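Local structure of Nrps/pks (Streptomyces albus, 4OPE) at residues K61-W66 / L221-R226; L210-L215 / Y237-G242. The protein probably catalyses carbon–carbon bond formation in oxazolomycin biosynthesis, as a ketosynthase domain of an "AT-less" type I polyketide synthase. One frame throughout, in Å; residues are numbered along the deposited sequence.

Contact 1 (K61-W66 / L221-R226)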
ATOM      1  N   LYS A  61      -3.177  -5.155  30.519  1.00 55.58           N
ATOM      2  CA  LYS A  61      -3.970  -6.372  30.456  1.00 54.10           C
ATOM      3  C   LYS A  61      -5.055  -6.331  29.359  1.00 51.66           C
ATOM      4  O   LYS A  61      -5.529  -5.266  28.942  1.00 51.71           O
ATOM      5  CB  LYS A  61      -4.624  -6.610  31.822  1.00 53.54           C
ATOM      6  CG  LYS A  61      -3.660  -7.020  32.901  1.00 54.67           C
ATOM      7  CD  LYS A  61      -2.843  -8.188  32.399  1.00 57.31           C
ATOM      8  CE  LYS A  61      -2.245  -8.989  33.528  1.00 59.97           C
ATOM      9  NZ  LYS A  61      -0.910  -9.438  33.081  1.00 61.28           N
ATOM     10  N   ALA A  62      -5.456  -7.514  28.914  1.00 47.90           N
ATOM     11  CA  ALA A  62      -6.559  -7.622  28.000  1.00 46.56           C
ATOM     12  C   ALA A  62      -7.783  -8.108  28.739  1.00 43.74           C
ATOM     13  O   ALA A  62      -7.709  -9.044  29.486  1.00 45.44           O
ATOM     14  CB  ALA A  62      -6.202  -8.557  26.851  1.00 47.13           C
ATOM     15  N   TYR A  63      -8.915  -7.463  28.536  1.00 43.31           N
ATOM     16  CA  TYR A  63     -10.142  -7.855  29.263  1.00 44.46           C
ATOM     17  C   TYR A  63     -11.051  -8.800  28.410  1.00 45.41           C
ATOM     18  O   TYR A  63     -12.201  -9.075  28.758  1.00 43.35           O
ATOM     19  CB  TYR A  63     -10.895  -6.593  29.710  1.00 43.19           C
ATOM     20  CG  TYR A  63     -11.195  -5.644  28.574  1.00 41.87           C
ATOM     21  CD1 TYR A  63     -12.287  -5.834  27.774  1.00 42.10           C
ATOM     22  CD2 TYR A  63     -10.390  -4.555  28.314  1.00 42.04           C
ATOM     23  CE1 TYR A  63     -12.573  -4.969  26.724  1.00 42.71           C
ATOM     24  CE2 TYR A  63     -10.657  -3.679  27.272  1.00 40.89           C
ATOM     25  CZ  TYR A  63     -11.750  -3.890  26.463  1.00 42.87           C
ATOM     26  OH  TYR A  63     -12.047  -3.031  25.393  1.00 42.57           O
ATOM     27  N   ALA A  64     -10.529  -9.275  27.277  1.00 46.08           N
ATOM     28  CA  ALA A  64     -11.238 -10.236  26.460  1.00 45.96           C
ATOM     29  C   ALA A  64     -10.256 -11.270  25.945  1.00 46.49           C
ATOM     30  O   ALA A  64      -9.032 -11.042  25.914  1.00 44.63           O
ATOM     31  CB  ALA A  64     -11.960  -9.541  25.308  1.00 46.33           C
ATOM     32  N   LYS A  65     -10.830 -12.391  25.513  1.00 47.11           N
ATOM     33  CA  LYS A  65     -10.096 -13.611  25.253  1.00 47.20           C
ATOM     34  C   LYS A  65     -10.620 -14.380  24.029  1.00 47.33           C
ATOM     35  O   LYS A  65     -10.440 -15.597  23.933  1.00 49.08           O
ATOM     36  CB  LYS A  65     -10.200 -14.484  26.489  1.00 47.93           C
ATOM     37  CG  LYS A  65     -11.624 -14.629  26.990  1.00 50.57           C
ATOM     38  CD  LYS A  65     -11.708 -15.629  28.123  1.00 53.60           C
ATOM     39  CE  LYS A  65     -13.139 -15.807  28.580  1.00 56.54           C
ATOM     40  NZ  LYS A  65     -13.299 -17.012  29.435  1.00 60.42           N
ATOM     41  N   TRP A  66     -11.225 -13.669  23.082  1.00 44.72           N
ATOM     42  CA  TRP A  66     -11.894 -14.302  21.966  1.00 42.33           C
ATOM     43  C   TRP A  66     -11.311 -13.828  20.659  1.00 41.62           C
ATOM     44  O   TRP A  66     -10.684 -12.757  20.593  1.00 39.90           O
ATOM     45  CB  TRP A  66     -13.373 -13.966  21.985  1.00 42.50           C
ATOM     46  CG  TRP A  66     -14.092 -14.420  23.241  1.00 46.20           C
ATOM     47  CD1 TRP A  66     -14.548 -15.688  23.526  1.00 47.83           C
ATOM     48  CD2 TRP A  66     -14.452 -13.613  24.357  1.00 46.02           C
ATOM     49  NE1 TRP A  66     -15.143 -15.711  24.756  1.00 47.77           N
ATOM     50  CE2 TRP A  66     -15.111 -14.453  25.286  1.00 47.44           C
ATOM     51  CE3 TRP A  66     -14.267 -12.272  24.672  1.00 47.61           C
ATOM     52  CZ2 TRP A  66     -15.605 -13.992  26.494  1.00 47.96           C
ATOM     53  CZ3 TRP A  66     -14.744 -11.806  25.889  1.00 50.92           C
ATOM     54  CH2 TRP A  66     -15.413 -12.672  26.787  1.00 50.08           C
ATOM     55  N   LEU A 221     -11.781  -3.695  22.209  1.00 37.57           N
ATOM     56  CA  LEU A 221     -12.335  -5.034  22.263  1.00 39.05           C
ATOM     57  C   LEU A 221     -13.741  -5.042  22.898  1.00 41.57           C
ATOM     58  O   LEU A 221     -13.965  -4.420  23.920  1.00 42.98           O
ATOM     59  CB  LEU A 221     -11.414  -5.945  23.043  1.00 39.84           C
ATOM     60  CG  LEU A 221      -9.987  -6.040  22.495  1.00 41.83           C
ATOM     61  CD1 LEU A 221      -9.181  -6.956  23.389  1.00 41.95           C
ATOM     62  CD2 LEU A 221      -9.943  -6.532  21.041  1.00 41.52           C
ATOM     63  N   SER A 222     -14.694  -5.729  22.301  1.00 40.07           N
ATOM     64  CA  SER A 222     -15.962  -5.860  22.959  1.00 41.62           C
ATOM     65  C   SER A 222     -15.753  -6.781  24.166  1.00 42.71           C
ATOM     66  O   SER A 222     -14.826  -7.568  24.151  1.00 44.88           O
ATOM     67  CB  SER A 222     -17.006  -6.448  22.020  1.00 41.64           C
ATOM     68  OG  SER A 222     -16.621  -7.702  21.487  1.00 41.30           O
ATOM     69  N   THR A 223     -16.619  -6.702  25.174  1.00 41.38           N
ATOM     70  CA  THR A 223     -16.453  -7.452  26.413  1.00 43.60           C
ATOM     71  C   THR A 223     -16.983  -8.897  26.339  1.00 46.59           C
ATOM     72  O   THR A 223     -16.505  -9.774  27.084  1.00 46.66           O
ATOM     73  CB  THR A 223     -17.088  -6.714  27.612  1.00 44.97           C
ATOM     74  OG1 THR A 223     -18.409  -6.314  27.280  1.00 45.69           O
ATOM     75  CG2 THR A 223     -16.316  -5.455  27.927  1.00 45.31           C
ATOM     76  N   ASP A 224     -17.945  -9.158  25.446  1.00 47.03           N
ATOM     77  CA  ASP A 224     -18.374 -10.544  25.140  1.00 45.20           C
ATOM     78  C   ASP A 224     -17.583 -11.190  24.004  1.00 44.69           C
ATOM     79  O   ASP A 224     -17.736 -12.334  23.725  1.00 50.65           O
ATOM     80  CB  ASP A 224     -19.869 -10.606  24.847  1.00 44.02           C
ATOM     81  CG  ASP A 224     -20.295  -9.693  23.688  1.00 46.62           C
ATOM     82  OD1 ASP A 224     -19.480  -8.891  23.100  1.00 44.36           O
ATOM     83  OD2 ASP A 224     -21.500  -9.783  23.371  1.00 47.01           O
ATOM     84  N   GLY A 225     -16.713 -10.476  23.336  1.00 45.90           N
ATOM     85  CA  GLY A 225     -16.024 -11.099  22.211  1.00 45.66           C
ATOM     86  C   GLY A 225     -16.909 -11.227  20.979  1.00 45.06           C
ATOM     87  O   GLY A 225     -16.739 -12.150  20.199  1.00 41.34           O
ATOM     88  N   ARG A 226     -17.833 -10.282  20.792  1.00 44.50           N
ATOM     89  CA  ARG A 226     -18.670 -10.292  19.633  1.00 44.49           C
ATOM     90  C   ARG A 226     -18.723  -8.940  18.930  1.00 42.97           C
ATOM     91  O   ARG A 226     -18.473  -7.896  19.528  1.00 40.92           O
ATOM     92  CB  ARG A 226     -20.081 -10.724  20.008  1.00 46.99           C
ATOM     93  CG  ARG A 226     -20.171 -12.060  20.732  1.00 51.05           C
ATOM     94  CD  ARG A 226     -19.689 -13.252  19.903  1.00 54.58           C
ATOM     95  NE  ARG A 226     -18.790 -14.120  20.689  1.00 56.81           N
ATOM     96  CZ  ARG A 226     -19.041 -15.374  21.027  1.00 54.84           C
ATOM     97  NH1 ARG A 226     -18.157 -16.048  21.744  1.00 57.08           N
ATOM     98  NH2 ARG A 226     -20.154 -15.948  20.642  1.00 53.04           N
TER
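Y63 holds its CG between its own backbone N and carbonyl carbon (chi1 55°), which sends the phenol to the backbone of L221. W66 has CG anti to its carbonyl carbon (chi1 -60°), and its indole lies against the T223-G225 bend. Y63 OH donates to L221 O at 2.8 Å. L221 O lies at the edge of the Y63 ring, near its plane, and is met on a lone pair in the carbonyl plane, with a C=O...OH angle of 125°. Y63 CE1 also packs on L221 CB at 4.0 Å. A64 CB sits 3.7 Å from S222 O. Segment 221-226 is a loop of the thiolase-fold ketosynthase domain, and 61-66 is a loop up to W66, where strand 66-67 starts. A62 and Y63 also touch A216 of helix 210-217. The indole is covered on two faces: D224 O lies over the centre of one, and K65 CG over the centre of the opposite one. The CA of G225 lies beside W66 CE3. An Asx turn shapes the bend, with R226 N donating to D224 OD1 at 3.2 Å from above the carboxylate plane; D224 OD2 pairs with R228. The R226 guanidinium stands nearly perpendicular to the indole, NH1 lying 4.0 Å from W66 CD1, while NH2 forms a salt bridge with D36.

Contact 2 (L210-L215 / Y237-G242)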
ATOM      1  N   LEU A 210       0.543  -9.394  21.656  1.00 43.58           N
ATOM      2  CA  LEU A 210       0.686  -7.925  21.702  1.00 41.55           C
ATOM      3  C   LEU A 210      -0.529  -7.215  21.159  1.00 42.83           C
ATOM      4  O   LEU A 210      -0.993  -6.260  21.765  1.00 41.30           O
ATOM      5  CB  LEU A 210       1.926  -7.525  20.920  1.00 42.38           C
ATOM      6  CG  LEU A 210       2.629  -6.148  20.940  1.00 43.94           C
ATOM      7  CD1 LEU A 210       1.883  -5.105  20.137  1.00 45.58           C
ATOM      8  CD2 LEU A 210       2.843  -5.673  22.349  1.00 44.60           C
ATOM      9  N   LYS A 211      -1.085  -7.693  20.026  1.00 45.44           N
ATOM     10  CA  LYS A 211      -2.275  -7.052  19.425  1.00 43.52           C
ATOM     11  C   LYS A 211      -3.435  -6.945  20.420  1.00 41.71           C
ATOM     12  O   LYS A 211      -4.186  -5.973  20.428  1.00 38.58           O
ATOM     13  CB  LYS A 211      -2.776  -7.812  18.202  1.00 44.38           C
ATOM     14  CG  LYS A 211      -4.014  -7.146  17.572  1.00 45.92           C
ATOM     15  CD  LYS A 211      -4.343  -7.597  16.161  1.00 44.20           C
ATOM     16  CE  LYS A 211      -5.067  -8.932  16.156  1.00 44.72           C
ATOM     17  NZ  LYS A 211      -5.081  -9.547  14.790  1.00 48.65           N
ATOM     18  N   TYR A 212      -3.593  -7.972  21.240  1.00 41.60           N
ATOM     19  CA  TYR A 212      -4.706  -8.006  22.175  1.00 41.60           C
ATOM     20  C   TYR A 212      -4.460  -7.010  23.287  1.00 43.14           C
ATOM     21  O   TYR A 212      -5.407  -6.426  23.760  1.00 45.25           O
ATOM     22  CB  TYR A 212      -4.966  -9.432  22.682  1.00 41.78           C
ATOM     23  CG  TYR A 212      -5.903 -10.232  21.776  1.00 42.97           C
ATOM     24  CD1 TYR A 212      -5.503 -10.712  20.507  1.00 44.08           C
ATOM     25  CD2 TYR A 212      -7.185 -10.475  22.162  1.00 43.23           C
ATOM     26  CE1 TYR A 212      -6.388 -11.427  19.694  1.00 42.98           C
ATOM     27  CE2 TYR A 212      -8.072 -11.172  21.362  1.00 44.01           C
ATOM     28  CZ  TYR A 212      -7.688 -11.656  20.136  1.00 43.00           C
ATOM     29  OH  TYR A 212      -8.645 -12.360  19.419  1.00 40.42           O
ATOM     30  N   LEU A 213      -3.203  -6.759  23.667  1.00 43.85           N
ATOM     31  CA  LEU A 213      -2.924  -5.683  24.636  1.00 46.01           C
ATOM     32  C   LEU A 213      -3.114  -4.285  24.074  1.00 44.32           C
ATOM     33  O   LEU A 213      -3.764  -3.448  24.676  1.00 47.59           O
ATOM     34  CB  LEU A 213      -1.532  -5.809  25.250  1.00 47.22           C
ATOM     35  CG  LEU A 213      -1.429  -7.063  26.110  1.00 50.94           C
ATOM     36  CD1 LEU A 213      -0.008  -7.199  26.535  1.00 55.28           C
ATOM     37  CD2 LEU A 213      -2.314  -7.029  27.340  1.00 53.14           C
ATOM     38  N   GLN A 214      -2.544  -4.037  22.918  1.00 44.28           N
ATOM     39  CA  GLN A 214      -2.769  -2.785  22.200  1.00 44.44           C
ATOM     40  C   GLN A 214      -4.282  -2.497  22.068  1.00 42.17           C
ATOM     41  O   GLN A 214      -4.751  -1.405  22.355  1.00 40.82           O
ATOM     42  CB  GLN A 214      -2.136  -2.919  20.825  1.00 48.11           C
ATOM     43  CG  GLN A 214      -1.296  -1.784  20.338  1.00 52.05           C
ATOM     44  CD  GLN A 214      -0.444  -2.172  19.129  1.00 61.79           C
ATOM     45  OE1 GLN A 214      -0.670  -3.212  18.450  1.00 66.06           O
ATOM     46  NE2 GLN A 214       0.560  -1.334  18.845  1.00 66.00           N
ATOM     47  N   LEU A 215      -5.065  -3.482  21.650  1.00 40.79           N
ATOM     48  CA  LEU A 215      -6.466  -3.211  21.446  1.00 39.94           C
ATOM     49  C   LEU A 215      -7.188  -3.047  22.817  1.00 39.75           C
ATOM     50  O   LEU A 215      -8.116  -2.244  22.935  1.00 37.53           O
ATOM     51  CB  LEU A 215      -7.141  -4.281  20.555  1.00 38.21           C
ATOM     52  CG  LEU A 215      -6.774  -4.353  19.056  1.00 38.40           C
ATOM     53  CD1 LEU A 215      -7.499  -5.514  18.382  1.00 37.69           C
ATOM     54  CD2 LEU A 215      -7.023  -3.077  18.266  1.00 36.94           C
ATOM     55  N   TYR A 237     -15.395  -4.654  19.167  1.00 36.35           N
ATOM     56  CA  TYR A 237     -15.349  -5.754  18.218  1.00 36.23           C
ATOM     57  C   TYR A 237     -14.483  -6.885  18.695  1.00 35.20           C
ATOM     58  O   TYR A 237     -13.940  -6.840  19.771  1.00 35.83           O
ATOM     59  CB  TYR A 237     -14.897  -5.246  16.852  1.00 36.29           C
ATOM     60  CG  TYR A 237     -13.511  -4.656  16.782  1.00 36.67           C
ATOM     61  CD1 TYR A 237     -13.324  -3.311  16.907  1.00 37.70           C
ATOM     62  CD2 TYR A 237     -12.396  -5.443  16.521  1.00 38.35           C
ATOM     63  CE1 TYR A 237     -12.079  -2.737  16.791  1.00 36.62           C
ATOM     64  CE2 TYR A 237     -11.128  -4.864  16.412  1.00 37.97           C
ATOM     65  CZ  TYR A 237     -11.003  -3.503  16.548  1.00 36.68           C
ATOM     66  OH  TYR A 237      -9.794  -2.884  16.467  1.00 39.12           O
ATOM     67  N   VAL A 238     -14.398  -7.914  17.893  1.00 35.00           N
ATOM     68  CA  VAL A 238     -13.492  -9.017  18.161  1.00 36.12           C
ATOM     69  C   VAL A 238     -12.595  -9.289  16.938  1.00 34.80           C
ATOM     70  O   VAL A 238     -13.070  -9.391  15.821  1.00 34.76           O
ATOM     71  CB  VAL A 238     -14.286 -10.261  18.588  1.00 35.72           C
ATOM     72  CG1 VAL A 238     -15.302 -10.657  17.565  1.00 36.22           C
ATOM     73  CG2 VAL A 238     -13.366 -11.428  18.815  1.00 37.67           C
ATOM     74  N   PRO A 239     -11.291  -9.391  17.139  1.00 35.22           N
ATOM     75  CA  PRO A 239     -10.438  -9.648  15.990  1.00 35.96           C
ATOM     76  C   PRO A 239     -10.713 -10.997  15.338  1.00 35.14           C
ATOM     77  O   PRO A 239     -11.088 -11.974  15.991  1.00 37.34           O
ATOM     78  CB  PRO A 239      -9.014  -9.636  16.586  1.00 35.65           C
ATOM     79  CG  PRO A 239      -9.137  -8.951  17.888  1.00 35.65           C
ATOM     80  CD  PRO A 239     -10.499  -9.379  18.371  1.00 37.33           C
ATOM     81  N   ALA A 240     -10.511 -11.046  14.050  1.00 33.53           N
ATOM     82  CA  ALA A 240     -10.571 -12.298  13.357  1.00 34.42           C
ATOM     83  C   ALA A 240      -9.499 -12.400  12.288  1.00 34.13           C
ATOM     84  O   ALA A 240      -9.008 -11.375  11.793  1.00 32.41           O
ATOM     85  CB  ALA A 240     -11.924 -12.459  12.732  1.00 35.03           C
ATOM     86  N   GLU A 241      -9.157 -13.643  11.951  1.00 33.23           N
ATOM     87  CA  GLU A 241      -8.126 -13.925  10.988  1.00 33.23           C
ATOM     88  C   GLU A 241      -8.732 -14.260   9.602  1.00 33.01           C
ATOM     89  O   GLU A 241      -9.877 -14.670   9.476  1.00 31.79           O
ATOM     90  CB  GLU A 241      -7.319 -15.088  11.477  1.00 34.58           C
ATOM     91  CG  GLU A 241      -6.481 -14.795  12.702  1.00 35.74           C
ATOM     92  CD  GLU A 241      -5.644 -15.999  13.138  1.00 35.93           C
ATOM     93  OE1 GLU A 241      -4.477 -15.837  13.543  1.00 38.23           O
ATOM     94  OE2 GLU A 241      -6.140 -17.129  13.069  1.00 37.05           O
ATOM     95  N   GLY A 242      -7.976 -14.023   8.556  1.00 31.99           N
ATOM     96  CA  GLY A 242      -8.458 -14.366   7.242  1.00 31.77           C
ATOM     97  C   GLY A 242      -7.496 -14.061   6.116  1.00 30.69           C
ATOM     98  O   GLY A 242      -6.588 -13.252   6.244  1.00 31.67           O
TER
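P239 packs against three side chains of helix 210-217: K211, Y212 and L215. This is a helix-on-loop contact within the thiolase-fold ketosynthase domain. The loop 237-241 leads into strand 242-250 of the large mixed sheet. K211 and L215 are one turn apart on the helix, and L215 N donates to K211 O at 2.9 Å. Their side chains both start out toward the loop. The far part of the Y212 ring meets the proline obliquely. Its CZ lies 3.8 Å from P239 CG and 4.0 Å from P239 CD. Y212 CE1 adds a looser approach, 4.1 Å from P239 CG. K211 runs past the proline in the opposite direction, and its CE is 4.0 Å from P239 CB. The K211 chain is extended from the backbone and then bends at chi3 (80°), short of its ammonium end. These contacts are apolar, and no hydrogen bond joins the two segments. The side chains of Y237 and L215 cross at about a right angle. Y237 CG lies between the backbone N and the carbonyl carbon (chi1 63°), which brings CE2 to 4.2 Å from L215 CD1.

Further out, K211 NZ forms a salt bridge with E353 and a hydrogen bond with S206 OG. The Y237 ring meets that of H351 with the planes at about 60°. The other side of the helix packs on the second subunit, through L210, L213 and Q214. L215 lies between the two loop residues that it touches: the CD1 methyl that approaches the Y237 ring also reaches toward P239, 3.8 Å from its CG.

Overall arrangement
Contacts 1 and 2 are neighbours, with centres about 9 Å apart, and their segments alternate along the chain. Helix 210-217 leads into segment 221-226, and the chain then returns as 237-242. Two polar links join the contacts. S222 N and Y237 O are 2.9 Å apart, a probable hydrogen bond between the two loops. W66 O and Y212 OH also make a probable hydrogen bond, though its modelled length is doubtful. The backbone C of K61 packs on L213 CD2, and G225 O on V238 CG1 at 3.4 Å. Contact 2 borders H351, whose GHAESAAG sequence is consistent with the histidine motif of ketosynthase active sites. No other chain touches the segments of contact 1.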